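Local coordinates for oxysterol-binding protein homolog 3 (PDB 4IC4) that carries lipids such as sterols between membranes through the cytosol in a hydrophobic pocket, with its OSBP-related domain binding sterols and phospholipids, including phosphatidylinositol 4-phosphate, at residues A[67-70]-A[71-75]; A[302-305]-A[306-309]; A[310-313]-A[314-318]; A[339-342]-A[343-346]. One frame throughout, in Å; residues are numbered along the deposited sequence.

Contact 1: A[67-70]-A[71-75]; sequences EPIS and ILQLI
Ser70 and Gln73 bond to each other at the start of helix 71-76. Ser70 N donates to Gln73 OE1 at 2.8 Å. The donor lies in the carbonyl plane of the amide, on a lone pair. In return Gln73 N gives a weak bond to Ser70 OG at 3.4 Å. This reciprocal pair is a capping box, with Ser70 as the N-cap. OG sits between the backbone N and the carbonyl carbon of Ser70 (chi1 73°), which turns it to the first turn of the helix. Ser70 OG also pairs with Ser321 OG, and Gln73 NE2 gives a weak bond to Leu305 O. The first regular helical bond runs from Leu74 N to Ser70 O, 3.0 Å. Before the cap, an inverse gamma turn centred on Pro68 leads the chain in from strand 66-67.

Ile69 packs against the cap. Its CB lies 3.4 Å from Gln73 OE1, and its CD1 meets Leu74 CB at 4.0 Å in an apolar contact. An alanine in place of Gln73 would probably leave Ser70 N without its acceptor and open a gap beside Ile69. Pro119 of strand 118-120 packs on Glu67, Ile69, Ile71 and Leu74, next to the lipid-binding Lys118.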
loop_
_atom_site.group_PDB
_atom_site.type_symbol
_atom_site.label_atom_id
_atom_site.label_comp_id
_atom_site.label_asym_id
_atom_site.label_seq_id
_atom_site.Cartn_x
_atom_site.Cartn_y
_atom_site.Cartn_z
ATOM N N GLU A 67 5.792 11.356 5.162
ATOM C CA GLU A 67 6.867 10.394 5.360
ATOM C C GLU A 67 7.445 10.368 3.938
ATOM O O GLU A 67 6.735 10.683 2.977
ATOM C CB GLU A 67 6.340 9.023 5.799
ATOM C CG GLU A 67 5.221 8.456 4.959
ATOM C CD GLU A 67 4.738 7.114 5.477
ATOM O OE1 GLU A 67 5.062 6.771 6.635
ATOM O OE2 GLU A 67 4.029 6.409 4.731
ATOM N N PRO A 68 8.725 10.002 3.782
ATOM C CA PRO A 68 9.357 9.980 2.458
ATOM C C PRO A 68 9.011 8.928 1.407
ATOM O O PRO A 68 9.903 8.314 0.828
ATOM C CB PRO A 68 10.848 9.999 2.794
ATOM C CG PRO A 68 10.905 9.202 4.048
ATOM C CD PRO A 68 9.705 9.690 4.838
ATOM N N ILE A 69 7.721 8.730 1.160
ATOM C CA ILE A 69 7.262 7.813 0.109
ATOM C C ILE A 69 5.930 8.341 -0.415
ATOM O O ILE A 69 5.280 9.161 0.239
ATOM C CB ILE A 69 7.046 6.339 0.590
ATOM C CG1 ILE A 69 6.001 6.283 1.704
ATOM C CG2 ILE A 69 8.372 5.713 1.002
ATOM C CD1 ILE A 69 5.531 4.867 1.994
ATOM N N SER A 70 5.535 7.897 -1.607
ATOM C CA SER A 70 4.263 8.320 -2.192
ATOM C C SER A 70 3.194 7.287 -1.851
ATOM O O SER A 70 3.508 6.197 -1.369
ATOM C CB SER A 70 4.379 8.437 -3.714
ATOM O OG SER A 70 4.430 7.153 -4.315
ATOM N N ILE A 71 1.931 7.616 -2.109
ATOM C CA ILE A 71 0.864 6.664 -1.808
ATOM C C ILE A 71 1.018 5.399 -2.652
ATOM O O ILE A 71 0.666 4.307 -2.210
ATOM C CB ILE A 71 -0.531 7.278 -2.048
ATOM C CG1 ILE A 71 -0.741 8.459 -1.098
ATOM C CG2 ILE A 71 -1.617 6.217 -1.820
ATOM C CD1 ILE A 71 -2.084 9.144 -1.256
ATOM N N LEU A 72 1.545 5.537 -3.867
ATOM C CA LEU A 72 1.748 4.363 -4.711
ATOM C C LEU A 72 2.724 3.419 -4.015
ATOM O O LEU A 72 2.550 2.199 -4.041
ATOM C CB LEU A 72 2.309 4.766 -6.076
ATOM C CG LEU A 72 1.401 5.616 -6.970
ATOM C CD1 LEU A 72 2.175 6.048 -8.216
ATOM C CD2 LEU A 72 0.163 4.822 -7.355
ATOM N N GLN A 73 3.752 3.988 -3.392
ATOM C CA GLN A 73 4.734 3.184 -2.679
ATOM C C GLN A 73 4.109 2.560 -1.423
ATOM O O GLN A 73 4.357 1.393 -1.112
ATOM C CB GLN A 73 5.962 4.045 -2.344
ATOM C CG GLN A 73 6.732 4.433 -3.611
ATOM C CD GLN A 73 7.832 5.450 -3.380
ATOM O OE1 GLN A 73 7.606 6.512 -2.797
ATOM N NE2 GLN A 73 9.033 5.137 -3.860
ATOM N N LEU A 74 3.281 3.325 -0.714
ATOM C CA LEU A 74 2.617 2.810 0.482
ATOM C C LEU A 74 1.761 1.590 0.153
ATOM O O LEU A 74 1.855 0.555 0.812
ATOM C CB LEU A 74 1.715 3.877 1.107
ATOM C CG LEU A 74 0.775 3.322 2.187
ATOM C CD1 LEU A 74 1.587 2.893 3.394
ATOM C CD2 LEU A 74 -0.252 4.373 2.586
ATOM N N ILE A 75 0.919 1.708 -0.866
ATOM C CA ILE A 75 0.057 0.591 -1.222
ATOM C C ILE A 75 0.864 -0.614 -1.720
ATOM O O ILE A 75 0.427 -1.760 -1.582
ATOM C CB ILE A 75 -0.998 1.033 -2.246
ATOM C CG1 ILE A 75 -1.886 2.105 -1.601
ATOM C CG2 ILE A 75 -1.840 -0.162 -2.688
ATOM C CD1 ILE A 75 -2.935 2.687 -2.529
#

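Contact 2: A[302-305]-A[306-309]; sequences TANL and NEIT
Glu307 N reaches back to Asn304 O in a weak hydrogen bond of 3.3 Å. It is the one direct hydrogen bond across this junction, and it is fairly straight, with an angle of 164° at the hydrogen. Inside 302-305 the bond from Leu305 N to Thr302 O, 3.1 Å, also spans three residues.

Two waters carry much of the remaining polar contact. The first accepts from Asn306 N at 2.8 Å and lies near two helix carbonyls, 2.8 Å from Thr302 O and 3.0 Å from Ala303 O, the approach to Ala303 O being the weaker. It thus takes up the N-H of Asn306, whose distance to Thr302 O is too long for a direct bond. The second water lies 3.0 Å from Asn304 O and 2.7 Å from Glu307 OE1, and so joins a backbone carbonyl to a carboxylate. Here the short helix 300-305 gives way to the long loop toward helix 325-331.

The side chains of Asn304 and Glu307 run alongside each other in the same direction. Their amide and carboxylate planes are 17° apart, nearly parallel. Glu307 has CG anti to its N (chi1 177°) and an extended chain, which carries the carboxylate back level with the Asn304 amide. Both groups have partners near the N-terminal end of the modelled chain: Asn32 N bonds to Asn304 OD1, and Arg31 N to Glu307 OE1. Beyond these, Asn306 O accepts from Arg328 NH2 of helix 325-331, and the Asn306 side chain packs on Ile327.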
loop_
_atom_site.group_PDB
_atom_site.type_symbol
_atom_site.label_atom_id
_atom_site.label_comp_id
_atom_site.label_asym_id
_atom_site.label_seq_id
_atom_site.Cartn_x
_atom_site.Cartn_y
_atom_site.Cartn_z
ATOM N N THR A 302 9.815 -0.919 3.560
ATOM C CA THR A 302 9.423 0.468 3.322
ATOM C C THR A 302 10.645 1.302 2.949
ATOM O O THR A 302 10.607 2.104 2.017
ATOM C CB THR A 302 8.808 1.121 4.575
ATOM O OG1 THR A 302 7.916 0.202 5.214
ATOM C CG2 THR A 302 8.043 2.387 4.185
ATOM N N ALA A 303 11.728 1.111 3.697
ATOM C CA ALA A 303 12.961 1.850 3.469
ATOM C C ALA A 303 13.566 1.597 2.097
ATOM O O ALA A 303 14.318 2.426 1.579
ATOM C CB ALA A 303 13.972 1.508 4.560
ATOM N N ASN A 304 13.233 0.453 1.506
ATOM C CA ASN A 304 13.761 0.090 0.200
ATOM C C ASN A 304 12.921 0.553 -0.981
ATOM O O ASN A 304 13.384 0.525 -2.119
ATOM C CB ASN A 304 13.955 -1.427 0.128
ATOM C CG ASN A 304 15.118 -1.895 0.974
ATOM O OD1 ASN A 304 16.082 -1.154 1.169
ATOM N ND2 ASN A 304 15.049 -3.129 1.464
ATOM N N LEU A 305 11.698 0.993 -0.706
ATOM C CA LEU A 305 10.788 1.439 -1.757
ATOM C C LEU A 305 11.313 2.573 -2.631
ATOM O O LEU A 305 11.188 2.534 -3.859
ATOM C CB LEU A 305 9.456 1.876 -1.135
ATOM C CG LEU A 305 8.557 0.786 -0.544
ATOM C CD1 LEU A 305 7.476 1.441 0.299
ATOM C CD2 LEU A 305 7.950 -0.060 -1.660
ATOM N N ASN A 306 11.904 3.581 -2.000
ATOM C CA ASN A 306 12.382 4.745 -2.736
ATOM C C ASN A 306 13.841 4.699 -3.153
ATOM O O ASN A 306 14.404 5.725 -3.540
ATOM C CB ASN A 306 12.133 6.017 -1.917
ATOM C CG ASN A 306 11.959 7.251 -2.786
ATOM O OD1 ASN A 306 12.423 8.343 -2.443
ATOM N ND2 ASN A 306 11.271 7.088 -3.910
ATOM N N GLU A 307 14.457 3.523 -3.093
ATOM C CA GLU A 307 15.855 3.410 -3.496
ATOM C C GLU A 307 16.005 3.077 -4.975
ATOM O O GLU A 307 15.241 2.285 -5.533
ATOM C CB GLU A 307 16.579 2.334 -2.678
ATOM C CG GLU A 307 18.035 2.137 -3.119
ATOM C CD GLU A 307 18.788 1.089 -2.317
ATOM O OE1 GLU A 307 18.173 0.104 -1.868
ATOM O OE2 GLU A 307 20.016 1.249 -2.152
ATOM N N ILE A 308 16.993 3.704 -5.607
ATOM C CA ILE A 308 17.297 3.443 -7.004
ATOM C C ILE A 308 18.509 2.515 -6.987
ATOM O O ILE A 308 19.584 2.900 -6.524
ATOM C CB ILE A 308 17.656 4.742 -7.765
ATOM C CG1 ILE A 308 16.431 5.655 -7.845
ATOM C CG2 ILE A 308 18.154 4.405 -9.166
ATOM C CD1 ILE A 308 16.713 6.997 -8.488
ATOM N N THR A 309 18.326 1.286 -7.458
ATOM C CA THR A 309 19.415 0.318 -7.506
ATOM C C THR A 309 19.744 0.053 -8.969
ATOM O O THR A 309 19.190 0.694 -9.862
ATOM C CB THR A 309 19.019 -1.029 -6.863
ATOM O OG1 THR A 309 18.019 -1.664 -7.668
ATOM C CG2 THR A 309 18.483 -0.820 -5.448
HETATM O O HOH W 1 11.980 4.205 0.766
HETATM O O HOH W 2 15.820 -1.142 -2.509
#

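Contact 3: A[310-313]-A[314-318]; sequences EIEK and GNLPP
Gly314 follows Lys313 in a type II beta turn over Glu312 to Asn315. Glycine suits this third position: its phi is positive, 76°, and a side chain here would run into Lys313 O. Asn315 comes next and closes the turn, as its N donates to Glu312 O at 2.8 Å. The donor stands 36° above the carbonyl plane, so the bond misses the lone pairs. The Asn315 side chain turns back over the preceding residues: CB lies 3.5 Å from Glu312 O, and the amide lies beside the carbonyls of Ile311 and Lys313. An alanine at Asn315 would probably leave a gap beside these carbonyls and Arg385. Leu316 then runs alongside Glu312, pointing the same way. Its CD2 is 3.9 Å from both CB and CG of Glu312. The Glu312 chain bends at chi2 (81°), which takes the carboxylate away from Leu316 and toward Thr309 OG1, which bonds to OE1.

The whole turn lies at the surface in the loop between helices 300-305 and 325-331. Strand 127-132 packs against it through Ile131 on Ile311 and Glu129 on Glu312 and Leu316. Helix 381-386 supplies Arg385, whose NH2 bonds to Ile311 O, and Tyr381, which touches Pro317.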
loop_
_atom_site.group_PDB
_atom_site.type_symbol
_atom_site.label_atom_id
_atom_site.label_comp_id
_atom_site.label_asym_id
_atom_site.label_seq_id
_atom_site.Cartn_x
_atom_site.Cartn_y
_atom_site.Cartn_z
ATOM N N GLU A 310 20.635 -0.901 -9.216
ATOM C CA GLU A 310 21.013 -1.253 -10.580
ATOM C C GLU A 310 19.800 -1.759 -11.364
ATOM O O GLU A 310 19.813 -1.801 -12.592
ATOM C CB GLU A 310 22.099 -2.331 -10.556
ATOM C CG GLU A 310 21.668 -3.605 -9.851
ATOM C CD GLU A 310 22.816 -4.556 -9.601
ATOM O OE1 GLU A 310 23.384 -5.084 -10.582
ATOM O OE2 GLU A 310 23.152 -4.770 -8.416
ATOM N N ILE A 311 18.750 -2.152 -10.654
ATOM C CA ILE A 311 17.553 -2.641 -11.325
ATOM C C ILE A 311 16.840 -1.492 -12.026
ATOM O O ILE A 311 16.394 -1.624 -13.164
ATOM C CB ILE A 311 16.570 -3.283 -10.323
ATOM C CG1 ILE A 311 17.174 -4.563 -9.746
ATOM C CG2 ILE A 311 15.238 -3.579 -11.014
ATOM C CD1 ILE A 311 16.313 -5.219 -8.698
ATOM N N GLU A 312 16.761 -0.355 -11.343
ATOM C CA GLU A 312 16.071 0.816 -11.869
ATOM C C GLU A 312 16.926 1.821 -12.633
ATOM O O GLU A 312 16.416 2.527 -13.507
ATOM C CB GLU A 312 15.371 1.573 -10.731
ATOM C CG GLU A 312 14.295 0.801 -9.974
ATOM C CD GLU A 312 14.852 -0.130 -8.907
ATOM O OE1 GLU A 312 16.028 0.033 -8.509
ATOM O OE2 GLU A 312 14.107 -1.020 -8.451
ATOM N N LYS A 313 18.213 1.895 -12.305
ATOM C CA LYS A 313 19.105 2.870 -12.927
ATOM C C LYS A 313 19.046 2.921 -14.446
ATOM O O LYS A 313 19.398 1.954 -15.127
ATOM C CB LYS A 313 20.561 2.639 -12.488
ATOM C CG LYS A 313 21.534 3.681 -13.047
ATOM C CD LYS A 313 22.982 3.368 -12.690
ATOM C CE LYS A 313 23.936 4.370 -13.328
ATOM N NZ LYS A 313 25.365 4.016 -13.079
ATOM N N GLY A 314 18.589 4.063 -14.954
ATOM C CA GLY A 314 18.492 4.288 -16.386
ATOM C C GLY A 314 17.342 3.594 -17.086
ATOM O O GLY A 314 17.208 3.695 -18.304
ATOM N N ASN A 315 16.496 2.912 -16.318
ATOM C CA ASN A 315 15.368 2.166 -16.877
ATOM C C ASN A 315 13.997 2.752 -16.566
ATOM O O ASN A 315 12.992 2.298 -17.109
ATOM C CB ASN A 315 15.388 0.730 -16.346
ATOM C CG ASN A 315 16.663 -0.006 -16.692
ATOM O OD1 ASN A 315 17.171 -0.803 -15.899
ATOM N ND2 ASN A 315 17.184 0.247 -17.883
ATOM N N LEU A 316 13.951 3.744 -15.691
ATOM C CA LEU A 316 12.672 4.326 -15.302
ATOM C C LEU A 316 12.111 5.389 -16.228
ATOM O O LEU A 316 12.853 6.103 -16.901
ATOM C CB LEU A 316 12.788 4.953 -13.911
ATOM C CG LEU A 316 13.229 4.087 -12.731
ATOM C CD1 LEU A 316 13.445 4.986 -11.519
ATOM C CD2 LEU A 316 12.176 3.016 -12.446
ATOM N N PRO A 317 10.776 5.486 -16.294
ATOM C CA PRO A 317 10.127 6.496 -17.128
ATOM C C PRO A 317 10.268 7.775 -16.294
ATOM O O PRO A 317 10.589 7.711 -15.109
ATOM C CB PRO A 317 8.685 6.007 -17.197
ATOM C CG PRO A 317 8.498 5.372 -15.851
ATOM C CD PRO A 317 9.782 4.585 -15.687
ATOM N N PRO A 318 10.028 8.945 -16.890
ATOM C CA PRO A 318 10.152 10.208 -16.154
ATOM C C PRO A 318 9.211 10.357 -14.962
ATOM O O PRO A 318 9.406 11.228 -14.115
ATOM C CB PRO A 318 9.848 11.260 -17.219
ATOM C CG PRO A 318 10.274 10.597 -18.490
ATOM C CD PRO A 318 9.779 9.188 -18.320
#

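Contact 4: A[339-342]-A[343-346]; sequences EEWK and LKLE
Lys342 and Glu346 lie side by side, one helical turn apart, and Glu346 N donates to Lys342 O at 3.1 Å. Glu346 OE1 also lies 3.1 Å from Lys342 O, but both are acceptors and no bond joins them. Three more bonds of the i to i+4 kind fill the turn. Leu343 N meets Glu339 O at 3.1 Å, Lys344 N meets Glu340 O at 3.0 Å, and Leu345 N meets Trp341 O at 2.9 Å. The last donor comes almost end-on to its carbonyl, while the other three are tilted about 20° from the planes of theirs.

The polar ends of two side chains find partners off the helix. Lys342 is fully extended, with CG anti to the backbone N (chi1 -177°), and its NZ bonds to Met61 O and Asn66 OD1. These bonds tie the helix to the chain at Met61 and Asn66. Lys342 NZ is 6.1 Å from Glu346 OE1, too far for a salt bridge. Glu339 OE2 accepts from Val63 N. Both segments lie on the long helix 335-354 of the OSBP-related domain. Glu346 and Met61 both belong to the phosphatidylinositol 4-phosphate site.

The Leu345 CD1 methyl makes an apolar contact with Trp341 CE3, approaching obliquely at 3.7 Å, and Lys344 CG lies near the same six-membered ring. Leu343 CG is in van der Waals contact with Glu339 OE1 at 3.8 Å, where the two side chains cross at a slant. Asp326 of helix 325-331 touches Trp341, Lys342 and Leu345.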
loop_
_atom_site.group_PDB
_atom_site.type_symbol
_atom_site.label_atom_id
_atom_site.label_comp_id
_atom_site.label_asym_id
_atom_site.label_seq_id
_atom_site.Cartn_x
_atom_site.Cartn_y
_atom_site.Cartn_z
ATOM N N GLU A 339 9.845 21.377 0.838
ATOM C CA GLU A 339 8.621 22.162 0.873
ATOM C C GLU A 339 8.458 22.956 -0.420
ATOM O O GLU A 339 7.375 22.992 -1.005
ATOM C CB GLU A 339 8.625 23.124 2.062
ATOM C CG GLU A 339 7.372 23.981 2.138
ATOM C CD GLU A 339 6.139 23.184 2.517
ATOM O OE1 GLU A 339 5.026 23.579 2.105
ATOM O OE2 GLU A 339 6.280 22.171 3.238
ATOM N N GLU A 340 9.537 23.586 -0.871
ATOM C CA GLU A 340 9.478 24.375 -2.093
ATOM C C GLU A 340 9.109 23.493 -3.283
ATOM O O GLU A 340 8.296 23.875 -4.126
ATOM C CB GLU A 340 10.822 25.059 -2.348
ATOM C CG GLU A 340 10.743 26.214 -3.329
ATOM C CD GLU A 340 12.057 26.965 -3.456
ATOM O OE1 GLU A 340 12.628 27.348 -2.412
ATOM O OE2 GLU A 340 12.513 27.180 -4.600
ATOM N N TRP A 341 9.708 22.308 -3.347
ATOM C CA TRP A 341 9.423 21.386 -4.437
ATOM C C TRP A 341 7.996 20.846 -4.372
ATOM O O TRP A 341 7.344 20.698 -5.404
ATOM C CB TRP A 341 10.414 20.220 -4.432
ATOM C CG TRP A 341 11.663 20.483 -5.219
ATOM C CD1 TRP A 341 12.940 20.565 -4.736
ATOM C CD2 TRP A 341 11.756 20.666 -6.634
ATOM N NE1 TRP A 341 13.823 20.785 -5.769
ATOM C CE2 TRP A 341 13.123 20.851 -6.944
ATOM C CE3 TRP A 341 10.818 20.690 -7.674
ATOM C CZ2 TRP A 341 13.572 21.057 -8.251
ATOM C CZ3 TRP A 341 11.266 20.895 -8.976
ATOM C CH2 TRP A 341 12.631 21.076 -9.250
ATOM N N LYS A 342 7.515 20.541 -3.167
ATOM C CA LYS A 342 6.156 20.031 -3.021
ATOM C C LYS A 342 5.180 21.050 -3.604
ATOM O O LYS A 342 4.313 20.712 -4.411
ATOM C CB LYS A 342 5.838 19.768 -1.545
ATOM C CG LYS A 342 4.461 19.158 -1.312
ATOM C CD LYS A 342 4.255 18.767 0.144
ATOM C CE LYS A 342 2.855 18.210 0.360
ATOM N NZ LYS A 342 2.620 17.829 1.780
ATOM N N LEU A 343 5.338 22.307 -3.206
ATOM C CA LEU A 343 4.475 23.372 -3.706
ATOM C C LEU A 343 4.599 23.518 -5.220
ATOM O O LEU A 343 3.605 23.729 -5.915
ATOM C CB LEU A 343 4.831 24.694 -3.026
ATOM C CG LEU A 343 4.603 24.733 -1.513
ATOM C CD1 LEU A 343 5.129 26.041 -0.945
ATOM C CD2 LEU A 343 3.118 24.574 -1.211
ATOM N N LYS A 344 5.821 23.400 -5.728
ATOM C CA LYS A 344 6.065 23.523 -7.159
ATOM C C LYS A 344 5.367 22.427 -7.964
ATOM O O LYS A 344 4.718 22.709 -8.967
ATOM C CB LYS A 344 7.568 23.499 -7.443
ATOM C CG LYS A 344 7.931 23.443 -8.927
ATOM C CD LYS A 344 7.345 24.615 -9.709
ATOM C CE LYS A 344 7.976 25.937 -9.307
ATOM N NZ LYS A 344 7.427 27.065 -10.112
ATOM N N LEU A 345 5.503 21.178 -7.531
ATOM C CA LEU A 345 4.862 20.078 -8.244
ATOM C C LEU A 345 3.344 20.231 -8.247
ATOM O O LEU A 345 2.690 19.977 -9.258
ATOM C CB LEU A 345 5.246 18.736 -7.619
ATOM C CG LEU A 345 6.442 17.992 -8.219
ATOM C CD1 LEU A 345 7.703 18.831 -8.100
ATOM C CD2 LEU A 345 6.604 16.654 -7.506
ATOM N N GLU A 346 2.783 20.641 -7.114
ATOM C CA GLU A 346 1.340 20.821 -7.017
ATOM C C GLU A 346 0.880 21.940 -7.943
ATOM O O GLU A 346 -0.149 21.829 -8.614
ATOM C CB GLU A 346 0.945 21.144 -5.574
ATOM C CG GLU A 346 0.114 20.065 -4.898
ATOM C CD GLU A 346 0.833 18.736 -4.812
ATOM O OE1 GLU A 346 1.922 18.686 -4.199
ATOM O OE2 GLU A 346 0.310 17.738 -5.354
#

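The contacts follow in series along the chain, all within the OSBP-related domain. Contact 1 is the most central, about 7 Å between its centre and that of the chain. Contact 2 touches it, their centres about 11 Å apart, so the start of helix 71-76 meets the end region of helix 300-305. Contact 3 continues directly from contact 2 in the loop toward helix 325-331, about 12 Å away between centres. Contact 4 stands apart on a long helix, its centre 17 to 23 Å from the other centres. Helix 325-331 packs on contacts 1, 2 and 4. Contact 4 holds Glu346 of the phosphoinositide site, contact 1 lies close to its Lys118, and contact 3 is away from it.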